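Local coordinates for Moesin/ezrin/radixin homolog 2 (Drosophila melanogaster, PDB 7EDR), which probably couples membrane-associated partners to cortical scaffolding and growth-control signalling through its FERM domain, as in other Merlin and ezrin-radixin-moesin proteins, at residues V9-F12 with D13-L16; F30-V33 with C34-G38; E233-K236 with L237-K240; I279-M282 with I283-C287. One frame throughout, in Å; residues are numbered along the deposited sequence.

Interaction 1: residues V9-F12 with D13-L16; sequences VSTF and DSEL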
ATOM      1  N   VAL C   9      -3.763  33.805 -13.954  1.00 34.08           N
ATOM      2  CA  VAL C   9      -2.880  32.658 -13.767  1.00 36.57           C
ATOM      3  C   VAL C   9      -2.706  31.973 -15.119  1.00 37.50           C
ATOM      4  O   VAL C   9      -3.696  31.704 -15.805  1.00 35.34           O
ATOM      5  CB  VAL C   9      -3.440  31.667 -12.722  1.00 35.15           C
ATOM      6  CG1 VAL C   9      -2.623  30.385 -12.700  1.00 27.75           C
ATOM      7  CG2 VAL C   9      -3.482  32.295 -11.316  1.00 26.89           C
ATOM      8  N   SER C  10      -1.454  31.684 -15.498  1.00 33.84           N
ATOM      9  CA  SER C  10      -1.149  30.967 -16.738  1.00 40.07           C
ATOM     10  C   SER C  10      -0.659  29.560 -16.423  1.00 35.20           C
ATOM     11  O   SER C  10       0.478  29.377 -15.981  1.00 36.18           O
ATOM     12  CB  SER C  10      -0.090  31.702 -17.560  1.00 35.45           C
ATOM     13  OG  SER C  10      -0.441  33.057 -17.715  1.00 48.67           O
ATOM     14  N   THR C  11      -1.501  28.569 -16.666  1.00 37.88           N
ATOM     15  CA  THR C  11      -0.984  27.214 -16.769  1.00 36.66           C
ATOM     16  C   THR C  11      -0.325  27.050 -18.130  1.00 37.94           C
ATOM     17  O   THR C  11      -0.400  27.930 -18.989  1.00 38.11           O
ATOM     18  CB  THR C  11      -2.099  26.186 -16.589  1.00 29.72           C
ATOM     19  OG1 THR C  11      -2.912  26.154 -17.770  1.00 37.67           O
ATOM     20  CG2 THR C  11      -2.974  26.574 -15.401  1.00 30.68           C
ATOM     21  N   PHE C  12       0.330  25.913 -18.344  1.00 38.49           N
ATOM     22  CA  PHE C  12       0.851  25.722 -19.689  1.00 34.67           C
ATOM     23  C   PHE C  12      -0.248  25.501 -20.713  1.00 40.54           C
ATOM     24  O   PHE C  12       0.049  25.502 -21.913  1.00 46.56           O
ATOM     25  CB  PHE C  12       1.854  24.573 -19.742  1.00 36.31           C
ATOM     26  CG  PHE C  12       3.279  25.028 -19.540  1.00 31.30           C
ATOM     27  CD1 PHE C  12       4.076  25.361 -20.615  1.00 28.91           C
ATOM     28  CD2 PHE C  12       3.804  25.148 -18.274  1.00 29.87           C
ATOM     29  CE1 PHE C  12       5.374  25.801 -20.430  1.00 26.54           C
ATOM     30  CE2 PHE C  12       5.093  25.579 -18.084  1.00 29.39           C
ATOM     31  CZ  PHE C  12       5.882  25.910 -19.162  1.00 32.14           C
ATOM     32  N   ASP C  13      -1.507  25.350 -20.290  1.00 42.19           N
ATOM     33  CA  ASP C  13      -2.584  25.122 -21.251  1.00 43.16           C
ATOM     34  C   ASP C  13      -3.525  26.301 -21.444  1.00 45.99           C
ATOM     35  O   ASP C  13      -4.016  26.508 -22.551  1.00 53.03           O
ATOM     36  CB  ASP C  13      -3.390  23.887 -20.866  1.00 42.29           C
ATOM     37  CG  ASP C  13      -3.619  22.976 -22.047  1.00 57.46           C
ATOM     38  OD1 ASP C  13      -3.430  23.413 -23.216  1.00 59.51           O
ATOM     39  OD2 ASP C  13      -3.966  21.793 -21.800  1.00 58.77           O
ATOM     40  N   SER C  14      -3.786  27.095 -20.420  1.00 40.83           N
ATOM     41  CA  SER C  14      -4.701  28.209 -20.595  1.00 41.47           C
ATOM     42  C   SER C  14      -4.355  29.343 -19.634  1.00 44.18           C
ATOM     43  O   SER C  14      -3.494  29.213 -18.758  1.00 45.91           O
ATOM     44  CB  SER C  14      -6.160  27.770 -20.399  1.00 43.89           C
ATOM     45  OG  SER C  14      -6.333  27.046 -19.196  1.00 48.44           O
ATOM     46  N   GLU C  15      -5.035  30.476 -19.831  1.00 47.09           N
ATOM     47  CA  GLU C  15      -4.987  31.627 -18.937  1.00 46.78           C
ATOM     48  C   GLU C  15      -6.279  31.662 -18.129  1.00 41.05           C
ATOM     49  O   GLU C  15      -7.375  31.653 -18.698  1.00 40.90           O
ATOM     50  CB  GLU C  15      -4.824  32.934 -19.711  1.00 44.33           C
ATOM     51  CG  GLU C  15      -3.791  32.910 -20.810  1.00 47.41           C
ATOM     52  CD  GLU C  15      -2.373  32.885 -20.273  1.00 58.97           C
ATOM     53  OE1 GLU C  15      -1.666  31.874 -20.519  1.00 59.37           O
ATOM     54  OE2 GLU C  15      -1.975  33.866 -19.598  1.00 52.63           O
ATOM     55  N   LEU C  16      -6.152  31.696 -16.818  1.00 37.90           N
ATOM     56  CA  LEU C  16      -7.291  31.791 -15.928  1.00 37.26           C
ATOM     57  C   LEU C  16      -7.337  33.201 -15.358  1.00 41.08           C
ATOM     58  O   LEU C  16      -6.297  33.762 -14.991  1.00 41.38           O
ATOM     59  CB  LEU C  16      -7.186  30.748 -14.811  1.00 35.84           C
ATOM     60  CG  LEU C  16      -6.901  29.341 -15.342  1.00 36.17           C
ATOM     61  CD1 LEU C  16      -6.610  28.333 -14.222  1.00 32.91           C
ATOM     62  CD2 LEU C  16      -8.084  28.872 -16.191  1.00 32.21           C
TER

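Interaction 2: residues F30-V33 with C34-G38; sequences FDLV and CRTIG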
ATOM      1  N   PHE C  30      -4.424  29.246  -4.843  1.00 28.99           N
ATOM      2  CA  PHE C  30      -3.959  27.901  -5.171  1.00 27.46           C
ATOM      3  C   PHE C  30      -5.112  26.898  -5.248  1.00 27.09           C
ATOM      4  O   PHE C  30      -5.201  26.124  -6.205  1.00 25.23           O
ATOM      5  CB  PHE C  30      -2.912  27.458  -4.143  1.00 30.55           C
ATOM      6  CG  PHE C  30      -2.101  26.245  -4.566  1.00 33.94           C
ATOM      7  CD1 PHE C  30      -1.175  26.327  -5.603  1.00 30.82           C
ATOM      8  CD2 PHE C  30      -2.248  25.033  -3.914  1.00 32.57           C
ATOM      9  CE1 PHE C  30      -0.429  25.220  -5.990  1.00 24.02           C
ATOM     10  CE2 PHE C  30      -1.500  23.932  -4.300  1.00 34.36           C
ATOM     11  CZ  PHE C  30      -0.587  24.036  -5.344  1.00 27.54           C
ATOM     12  N   ASP C  31      -6.015  26.900  -4.259  1.00 29.17           N
ATOM     13  CA  ASP C  31      -7.152  25.975  -4.317  1.00 30.76           C
ATOM     14  C   ASP C  31      -8.085  26.327  -5.470  1.00 29.60           C
ATOM     15  O   ASP C  31      -8.617  25.442  -6.153  1.00 27.10           O
ATOM     16  CB  ASP C  31      -7.930  25.982  -2.996  1.00 31.43           C
ATOM     17  CG  ASP C  31      -7.113  25.460  -1.817  1.00 38.68           C
ATOM     18  OD1 ASP C  31      -6.103  24.755  -2.032  1.00 39.81           O
ATOM     19  OD2 ASP C  31      -7.495  25.739  -0.660  1.00 43.69           O
ATOM     20  N   LEU C  32      -8.290  27.620  -5.701  1.00 33.26           N
ATOM     21  CA  LEU C  32      -9.125  28.055  -6.810  1.00 33.54           C
ATOM     22  C   LEU C  32      -8.594  27.526  -8.134  1.00 28.77           C
ATOM     23  O   LEU C  32      -9.346  26.973  -8.944  1.00 30.38           O
ATOM     24  CB  LEU C  32      -9.188  29.579  -6.814  1.00 35.96           C
ATOM     25  CG  LEU C  32     -10.068  30.268  -7.842  1.00 40.81           C
ATOM     26  CD1 LEU C  32     -11.488  29.721  -7.771  1.00 39.23           C
ATOM     27  CD2 LEU C  32     -10.027  31.754  -7.548  1.00 38.53           C
ATOM     28  N   VAL C  33      -7.291  27.681  -8.363  1.00 27.72           N
ATOM     29  CA  VAL C  33      -6.664  27.161  -9.577  1.00 28.41           C
ATOM     30  C   VAL C  33      -6.837  25.650  -9.670  1.00 26.51           C
ATOM     31  O   VAL C  33      -7.245  25.115 -10.708  1.00 30.40           O
ATOM     32  CB  VAL C  33      -5.175  27.546  -9.613  1.00 27.26           C
ATOM     33  CG1 VAL C  33      -4.475  26.828 -10.759  1.00 29.14           C
ATOM     34  CG2 VAL C  33      -5.021  29.047  -9.732  1.00 24.73           C
ATOM     35  N   CYS C  34      -6.508  24.933  -8.600  1.00 23.68           N
ATOM     36  CA  CYS C  34      -6.518  23.476  -8.698  1.00 27.15           C
ATOM     37  C   CYS C  34      -7.920  22.960  -8.963  1.00 26.07           C
ATOM     38  O   CYS C  34      -8.105  22.058  -9.787  1.00 28.31           O
ATOM     39  CB  CYS C  34      -5.939  22.835  -7.431  1.00 24.83           C
ATOM     40  SG  CYS C  34      -4.163  23.151  -7.177  1.00 26.44           S
ATOM     41  N   ARG C  35      -8.921  23.525  -8.288  1.00 27.70           N
ATOM     42  CA  ARG C  35     -10.293  23.086  -8.523  1.00 34.49           C
ATOM     43  C   ARG C  35     -10.718  23.360  -9.962  1.00 29.93           C
ATOM     44  O   ARG C  35     -11.339  22.507 -10.604  1.00 27.97           O
ATOM     45  CB  ARG C  35     -11.249  23.774  -7.546  1.00 33.62           C
ATOM     46  CG  ARG C  35     -10.971  23.521  -6.083  1.00 30.96           C
ATOM     47  CD  ARG C  35     -11.956  24.307  -5.180  1.00 34.97           C
ATOM     48  NE  ARG C  35     -13.018  23.409  -4.750  1.00 42.05           N
ATOM     49  CZ  ARG C  35     -14.295  23.529  -5.080  1.00 41.74           C
ATOM     50  NH1 ARG C  35     -14.714  24.553  -5.810  1.00 38.28           N
ATOM     51  NH2 ARG C  35     -15.153  22.613  -4.660  1.00 46.49           N
ATOM     52  N   THR C  36     -10.369  24.543 -10.485  1.00 32.45           N
ATOM     53  CA  THR C  36     -10.783  24.946 -11.831  1.00 33.64           C
ATOM     54  C   THR C  36     -10.305  23.956 -12.886  1.00 31.69           C
ATOM     55  O   THR C  36     -11.046  23.634 -13.820  1.00 29.34           O
ATOM     56  CB  THR C  36     -10.241  26.346 -12.159  1.00 29.99           C
ATOM     57  OG1 THR C  36     -10.727  27.298 -11.210  1.00 32.04           O
ATOM     58  CG2 THR C  36     -10.672  26.769 -13.531  1.00 26.42           C
ATOM     59  N   ILE C  37      -9.067  23.462 -12.759  1.00 29.91           N
ATOM     60  CA  ILE C  37      -8.479  22.609 -13.787  1.00 31.79           C
ATOM     61  C   ILE C  37      -8.585  21.123 -13.454  1.00 29.08           C
ATOM     62  O   ILE C  37      -8.194  20.279 -14.275  1.00 26.89           O
ATOM     63  CB  ILE C  37      -7.020  23.019 -14.046  1.00 28.82           C
ATOM     64  CG1 ILE C  37      -6.161  22.771 -12.801  1.00 28.76           C
ATOM     65  CG2 ILE C  37      -6.974  24.494 -14.447  1.00 25.41           C
ATOM     66  CD1 ILE C  37      -4.659  23.019 -13.016  1.00 22.87           C
ATOM     67  N   GLY C  38      -9.140  20.776 -12.295  1.00 30.80           N
ATOM     68  CA  GLY C  38      -9.295  19.378 -11.938  1.00 31.65           C
ATOM     69  C   GLY C  38      -8.026  18.702 -11.469  1.00 31.32           C
ATOM     70  O   GLY C  38      -7.882  17.484 -11.629  1.00 29.65           O
TER

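Interaction 3: residues E233-K236 with L237-K240; sequences ERDK and LTPK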
ATOM      1  N   GLU C 233      32.121  23.598 -12.397  1.00 40.44           N
ATOM      2  CA  GLU C 233      31.648  24.832 -13.013  1.00 41.04           C
ATOM      3  C   GLU C 233      31.308  24.648 -14.489  1.00 41.90           C
ATOM      4  O   GLU C 233      30.369  25.277 -14.993  1.00 35.45           O
ATOM      5  CB  GLU C 233      32.697  25.923 -12.849  1.00 45.98           C
ATOM      6  CG  GLU C 233      32.255  27.281 -13.368  1.00 51.05           C
ATOM      7  CD  GLU C 233      33.421  28.241 -13.559  1.00 61.61           C
ATOM      8  OE1 GLU C 233      34.591  27.845 -13.318  1.00 61.98           O
ATOM      9  OE2 GLU C 233      33.159  29.397 -13.947  1.00 66.56           O
ATOM     10  N   ARG C 234      32.023  23.763 -15.185  1.00 40.74           N
ATOM     11  CA  ARG C 234      31.907  23.643 -16.632  1.00 43.49           C
ATOM     12  C   ARG C 234      31.290  22.328 -17.084  1.00 44.79           C
ATOM     13  O   ARG C 234      31.312  22.034 -18.284  1.00 47.59           O
ATOM     14  CB  ARG C 234      33.277  23.802 -17.289  1.00 48.24           C
ATOM     15  CG  ARG C 234      34.060  24.974 -16.759  1.00 60.20           C
ATOM     16  CD  ARG C 234      35.353  25.213 -17.530  1.00 63.23           C
ATOM     17  NE  ARG C 234      36.030  26.420 -17.056  1.00 75.44           N
ATOM     18  CZ  ARG C 234      35.534  27.654 -17.146  1.00 77.96           C
ATOM     19  NH1 ARG C 234      34.347  27.869 -17.712  1.00 70.47           N
ATOM     20  NH2 ARG C 234      36.234  28.681 -16.672  1.00 71.28           N
ATOM     21  N   ASP C 235      30.761  21.522 -16.162  1.00 37.01           N
ATOM     22  CA  ASP C 235      30.122  20.253 -16.515  1.00 36.80           C
ATOM     23  C   ASP C 235      28.809  20.142 -15.729  1.00 39.38           C
ATOM     24  O   ASP C 235      28.771  19.601 -14.617  1.00 36.33           O
ATOM     25  CB  ASP C 235      31.062  19.091 -16.231  1.00 35.12           C
ATOM     26  CG  ASP C 235      30.520  17.761 -16.712  1.00 35.61           C
ATOM     27  OD1 ASP C 235      29.333  17.671 -17.086  1.00 38.55           O
ATOM     28  OD2 ASP C 235      31.290  16.785 -16.703  1.00 41.03           O
ATOM     29  N   LYS C 236      27.730  20.655 -16.317  1.00 35.10           N
ATOM     30  CA  LYS C 236      26.401  20.491 -15.749  1.00 31.26           C
ATOM     31  C   LYS C 236      25.783  19.134 -16.062  1.00 34.38           C
ATOM     32  O   LYS C 236      24.729  18.811 -15.506  1.00 32.13           O
ATOM     33  CB  LYS C 236      25.478  21.591 -16.257  1.00 26.87           C
ATOM     34  CG  LYS C 236      25.723  22.958 -15.661  1.00 25.30           C
ATOM     35  CD  LYS C 236      24.519  23.862 -15.971  1.00 29.30           C
ATOM     36  CE  LYS C 236      24.579  25.185 -15.239  1.00 33.61           C
ATOM     37  NZ  LYS C 236      23.477  26.101 -15.669  1.00 37.32           N
ATOM     38  N   LEU C 237      26.395  18.338 -16.935  1.00 33.40           N
ATOM     39  CA  LEU C 237      25.808  17.044 -17.264  1.00 34.73           C
ATOM     40  C   LEU C 237      26.008  16.037 -16.146  1.00 33.80           C
ATOM     41  O   LEU C 237      25.045  15.421 -15.687  1.00 32.63           O
ATOM     42  CB  LEU C 237      26.400  16.491 -18.558  1.00 34.32           C
ATOM     43  CG  LEU C 237      25.569  16.721 -19.805  1.00 39.49           C
ATOM     44  CD1 LEU C 237      25.001  18.124 -19.795  1.00 36.87           C
ATOM     45  CD2 LEU C 237      26.451  16.499 -21.014  1.00 35.26           C
ATOM     46  N   THR C 238      27.255  15.835 -15.711  1.00 33.62           N
ATOM     47  CA  THR C 238      27.531  14.747 -14.785  1.00 38.62           C
ATOM     48  C   THR C 238      27.991  15.279 -13.435  1.00 38.40           C
ATOM     49  O   THR C 238      28.964  16.043 -13.371  1.00 39.66           O
ATOM     50  CB  THR C 238      28.592  13.808 -15.356  1.00 36.09           C
ATOM     51  OG1 THR C 238      28.220  13.430 -16.685  1.00 41.37           O
ATOM     52  CG2 THR C 238      28.686  12.556 -14.493  1.00 34.24           C
ATOM     53  N   PRO C 239      27.343  14.894 -12.340  1.00 37.66           N
ATOM     54  CA  PRO C 239      27.736  15.433 -11.033  1.00 37.01           C
ATOM     55  C   PRO C 239      29.045  14.830 -10.541  1.00 34.33           C
ATOM     56  O   PRO C 239      29.385  13.687 -10.852  1.00 32.76           O
ATOM     57  CB  PRO C 239      26.558  15.054 -10.117  1.00 33.80           C
ATOM     58  CG  PRO C 239      25.914  13.886 -10.752  1.00 32.23           C
ATOM     59  CD  PRO C 239      26.170  14.003 -12.256  1.00 36.92           C
ATOM     60  N   LYS C 240      29.797  15.638  -9.782  1.00 36.51           N
ATOM     61  CA  LYS C 240      31.051  15.164  -9.198  1.00 39.44           C
ATOM     62  C   LYS C 240      30.802  14.319  -7.960  1.00 38.72           C
ATOM     63  O   LYS C 240      31.461  13.294  -7.760  1.00 43.34           O
ATOM     64  CB  LYS C 240      31.960  16.346  -8.846  1.00 42.80           C
ATOM     65  CG  LYS C 240      32.536  17.063 -10.068  1.00 40.29           C
ATOM     66  CD  LYS C 240      33.115  16.052 -11.050  1.00 36.80           C
ATOM     67  CE  LYS C 240      33.564  16.751 -12.333  1.00 48.11           C
ATOM     68  NZ  LYS C 240      33.273  15.923 -13.553  1.00 52.71           N
TER
HETATM   69  O   HOH W   1      30.523  18.201 -12.750  1.00 36.25           O
HETATM   70  O   HOH W   2      30.456  14.903 -18.046  1.00 36.78           O

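Interaction 4: residues I279-M282 with I283-C287; sequences INKM and ILDLC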
ATOM      1  N   ILE C 279      17.962  34.011  -3.535  1.00 35.17           N
ATOM      2  CA  ILE C 279      18.285  32.680  -4.039  1.00 39.17           C
ATOM      3  C   ILE C 279      18.467  31.689  -2.900  1.00 35.15           C
ATOM      4  O   ILE C 279      18.152  30.501  -3.046  1.00 34.79           O
ATOM      5  CB  ILE C 279      19.543  32.746  -4.930  1.00 39.54           C
ATOM      6  CG1 ILE C 279      19.222  33.466  -6.241  1.00 37.51           C
ATOM      7  CG2 ILE C 279      20.106  31.347  -5.188  1.00 34.93           C
ATOM      8  CD1 ILE C 279      18.144  32.787  -7.057  1.00 39.36           C
ATOM      9  N   ASN C 280      18.954  32.154  -1.745  1.00 33.77           N
ATOM     10  CA  ASN C 280      19.233  31.228  -0.656  1.00 36.09           C
ATOM     11  C   ASN C 280      17.951  30.738  -0.011  1.00 32.76           C
ATOM     12  O   ASN C 280      17.838  29.559   0.338  1.00 32.08           O
ATOM     13  CB  ASN C 280      20.146  31.885   0.364  1.00 36.62           C
ATOM     14  CG  ASN C 280      21.562  31.985  -0.137  1.00 41.27           C
ATOM     15  OD1 ASN C 280      21.865  31.539  -1.251  1.00 36.39           O
ATOM     16  ND2 ASN C 280      22.441  32.580   0.664  1.00 41.02           N
ATOM     17  N   LYS C 281      16.972  31.622   0.136  1.00 31.43           N
ATOM     18  CA  LYS C 281      15.660  31.183   0.580  1.00 36.66           C
ATOM     19  C   LYS C 281      15.053  30.185  -0.409  1.00 38.26           C
ATOM     20  O   LYS C 281      14.452  29.184   0.004  1.00 37.16           O
ATOM     21  CB  LYS C 281      14.753  32.397   0.778  1.00 31.76           C
ATOM     22  CG  LYS C 281      13.424  32.047   1.375  1.00 37.11           C
ATOM     23  CD  LYS C 281      13.604  31.273   2.673  1.00 44.55           C
ATOM     24  CE  LYS C 281      12.290  30.630   3.110  1.00 51.39           C
ATOM     25  NZ  LYS C 281      11.160  31.604   3.030  1.00 51.70           N
ATOM     26  N   MET C 282      15.220  30.433  -1.719  1.00 31.49           N
ATOM     27  CA  MET C 282      14.704  29.511  -2.729  1.00 34.57           C
ATOM     28  C   MET C 282      15.408  28.167  -2.659  1.00 30.02           C
ATOM     29  O   MET C 282      14.803  27.127  -2.934  1.00 29.71           O
ATOM     30  CB  MET C 282      14.869  30.096  -4.135  1.00 38.98           C
ATOM     31  CG  MET C 282      14.348  31.498  -4.297  1.00 38.94           C
ATOM     32  SD  MET C 282      12.581  31.570  -3.948  1.00 53.18           S
ATOM     33  CE  MET C 282      11.967  31.435  -5.625  1.00 44.17           C
ATOM     34  N   ILE C 283      16.698  28.164  -2.333  1.00 31.10           N
ATOM     35  CA  ILE C 283      17.385  26.888  -2.166  1.00 32.22           C
ATOM     36  C   ILE C 283      16.794  26.131  -0.981  1.00 32.07           C
ATOM     37  O   ILE C 283      16.541  24.921  -1.053  1.00 25.14           O
ATOM     38  CB  ILE C 283      18.900  27.116  -2.016  1.00 31.46           C
ATOM     39  CG1 ILE C 283      19.480  27.706  -3.313  1.00 27.75           C
ATOM     40  CG2 ILE C 283      19.611  25.800  -1.627  1.00 25.20           C
ATOM     41  CD1 ILE C 283      21.000  27.906  -3.271  1.00 28.36           C
ATOM     42  N   LEU C 284      16.521  26.854   0.110  1.00 32.77           N
ATOM     43  CA  LEU C 284      15.984  26.247   1.319  1.00 30.39           C
ATOM     44  C   LEU C 284      14.601  25.672   1.076  1.00 29.38           C
ATOM     45  O   LEU C 284      14.318  24.536   1.484  1.00 24.23           O
ATOM     46  CB  LEU C 284      15.937  27.279   2.438  1.00 33.82           C
ATOM     47  CG  LEU C 284      15.491  26.703   3.780  1.00 37.35           C
ATOM     48  CD1 LEU C 284      16.500  25.659   4.262  1.00 29.36           C
ATOM     49  CD2 LEU C 284      15.296  27.828   4.806  1.00 35.66           C
ATOM     50  N   ASP C 285      13.731  26.437   0.396  1.00 26.45           N
ATOM     51  CA  ASP C 285      12.398  25.933   0.064  1.00 30.50           C
ATOM     52  C   ASP C 285      12.465  24.717  -0.859  1.00 24.64           C
ATOM     53  O   ASP C 285      11.730  23.741  -0.668  1.00 26.28           O
ATOM     54  CB  ASP C 285      11.544  27.030  -0.575  1.00 33.42           C
ATOM     55  CG  ASP C 285      11.232  28.176   0.391  1.00 46.05           C
ATOM     56  OD1 ASP C 285      11.458  28.011   1.617  1.00 47.66           O
ATOM     57  OD2 ASP C 285      10.757  29.247  -0.076  1.00 45.59           O
ATOM     58  N   LEU C 286      13.335  24.758  -1.863  1.00 22.81           N
ATOM     59  CA  LEU C 286      13.466  23.635  -2.783  1.00 24.35           C
ATOM     60  C   LEU C 286      13.929  22.365  -2.058  1.00 24.49           C
ATOM     61  O   LEU C 286      13.454  21.259  -2.368  1.00 21.14           O
ATOM     62  CB  LEU C 286      14.437  24.011  -3.904  1.00 21.43           C
ATOM     63  CG  LEU C 286      13.960  24.341  -5.329  1.00 26.95           C
ATOM     64  CD1 LEU C 286      12.477  24.136  -5.552  1.00 21.24           C
ATOM     65  CD2 LEU C 286      14.399  25.726  -5.765  1.00 26.75           C
ATOM     66  N   CYS C 287      14.848  22.509  -1.085  1.00 21.90           N
ATOM     67  CA  CYS C 287      15.362  21.367  -0.322  1.00 19.59           C
ATOM     68  C   CYS C 287      14.284  20.767   0.571  1.00 25.38           C
ATOM     69  O   CYS C 287      14.145  19.539   0.661  1.00 24.95           O
ATOM     70  CB  CYS C 287      16.548  21.795   0.543  1.00 18.82           C
ATOM     71  SG  CYS C 287      18.130  22.122  -0.307  1.00 25.78           S
TER

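Interaction 1: residues V9-F12 with D13-L16
S10 and E15 face each other as a non-hydrogen-bonded pair at the end of a β-hairpin, and their side chains leave the same face of the sheet. S10 OG donates to E15 OE2 at 2.6 Å, meeting that oxygen on its syn side but 33° out of the carboxylate plane. The E15 chain is bent at chi2 (-72°), which folds the carboxylate back over S10. E15 OE2 also pairs with R8, so hydroxyl and guanidinium share one carboxylate oxygen. The next pair, V9 and L16, is hydrogen-bonded in both directions, L16 N reaching V9 O at 2.7 Å. Its side chains take the other face, where V9 CB lies 4.4 Å from L16 CB. The connection is tied by T11: with chi1 74°, OG1 sits between the backbone N and the carbonyl carbon and accepts from both D13 N (3.0 Å) and S14 N (2.9 Å), as in an ST turn. T11 CG2 lies 4.2 Å from L16 CD1. V9 and L16 turn to helix 26-37, and V9 and T11 reach F83. S10 bonds through its backbone to strand 78-85, while F12 packs on helix 99-114 of the adjoining lobe.

Interaction 2: residues F30-V33 with C34-G38
L32 O is gripped twice by T36. The hydroxyl OG1 donates to it at 2.7 Å and the amide T36 N at 3.1 Å, and the two donors arrive from opposite faces of the carbonyl plane. T36 chi1 of -59° sets OG1 anti to its own carbonyl carbon, which turns the hydroxyl back along the helix; this is the familiar way for a helical threonine to satisfy its OG1 within the preceding turn. Two residues earlier in each segment, C34 lays its sulfur over a face of the F30 ring, SG standing 4.1 Å from the ring centroid and only 14° off the ring normal, a Cys sulfur-aromatic contact. F30 holds its ring there with CG anti to the backbone N (chi1 -165°), and CE2 is the ring atom nearest SG, at 4.0 Å. V33 and I37 are likewise one turn apart, CG1 of V33 lying 4.4 Å from CD1 of I37. The helix then closes in a Schellman motif at G38, whose positive phi breaks the helical run. This is helix 26-37 of the ubiquitin-like lobe, laid against its sheet: F30, V33 and I37 rest on F83 of strand 78-85, while L32 and T36 meet F18 of strand 15-20. C34 packs on L39 and S42 of the following loop, and Q98 binds G38 O.

Interaction 3: residues E233-K236 with L237-K240
D235 sends its carboxylate across the bend to meet the backbone of L237 and T238. From CB, chi1 of -174° carries CG anti to the backbone N and brings it within 3.9 Å of T238 N. At the end of one branch, OD1 collects two amides. T238 N donates a fairly straight bond of 3.1 Å (167° at the hydrogen), approaching from above the carboxylate plane, 47° out of it; L237 N adds a weak bond at 3.0 Å. The weak bond, to the second residue onward, resembles an Asx turn, and the straighter one, to the third, ties the carboxylate across the bend. The other oxygen, OD2, faces K240, whose chain, bent at chi2 and chi4, crosses the aspartate at about a right angle; NZ stays 3.8 Å from OD2, a long salt bridge. A water also donates to OD2 and is hydrogen-bonded to T238 OG1. A second water donates to D235 O at 2.9 Å and T238 O at 2.7 Å, bridging the two backbone carbonyls. K236 is oriented away from the turn and lies in cation-pi contact with W220 and Y208, the hydroxyl of the latter bonding to K236 O. Several residues of the bend, among them L237 and K240, also pack on another protein chain of the assembly. The loop joins strand 227-232 to strand 241-244 in the PH-like lobe: P239 lies on N229 and Y231, and K240 bonds through its backbone to I230, where the two strands begin to pair.

Interaction 4: residues I279-M282 with I283-C287
The long C-terminal helix of the PH-like lobe, 277-297, supplies both sides of this contact, in which residues four apart meet along one helical turn. On its inner flank I279 and I283 lean together: CG2 of I279 comes 4.0 Å from CD1 of I283, the two side chains crossing obliquely. I283 keeps CG1 anti to its carbonyl carbon (chi1 -65°), which places CD1 beside I279. The outer flank carries an ion pair. K281 bends at chi2 and chi4, so its aliphatic chain passes alongside D285, and K281 NZ is 3.9 Å from D285 OD1, a long salt bridge. Backbone bonds of the regular alpha type run beneath, for instance D285 N to K281 O at 2.9 Å. The amide of N280 is held by residues outside the helix, OD1 accepting from S274 and ND2 making a weak bond to D255 O. Inward, the helix lies over the lobe's strands: I279, I283 and L286 touch F209 of strand 207-212, I283 reaches F258 of strand 257-262 and L221 of strand 218-223, and L286 meets V223. C287 continues this face onto W245.

In the fold
Interactions 1 and 2 belong to the ubiquitin-like lobe and touch directly, their centres about 11 Å apart. L16 CD1 packs against I37 CG2 at 3.9 Å, and V9 CG2 against V33 CG2 at 3.9 Å, joining the hairpin to the helix that follows it in the chain. Interactions 3 and 4 share the PH-like lobe without touching; their centres are about 21 Å apart, one in a loop between strands and the other on the closing helix. Interaction 4 lies about 25 Å from each of interactions 1 and 2, centre to centre. Interaction 3 is farther, about 38 Å from interaction 2, on the opposite side of the chain's centre, where another protein chain reaches it.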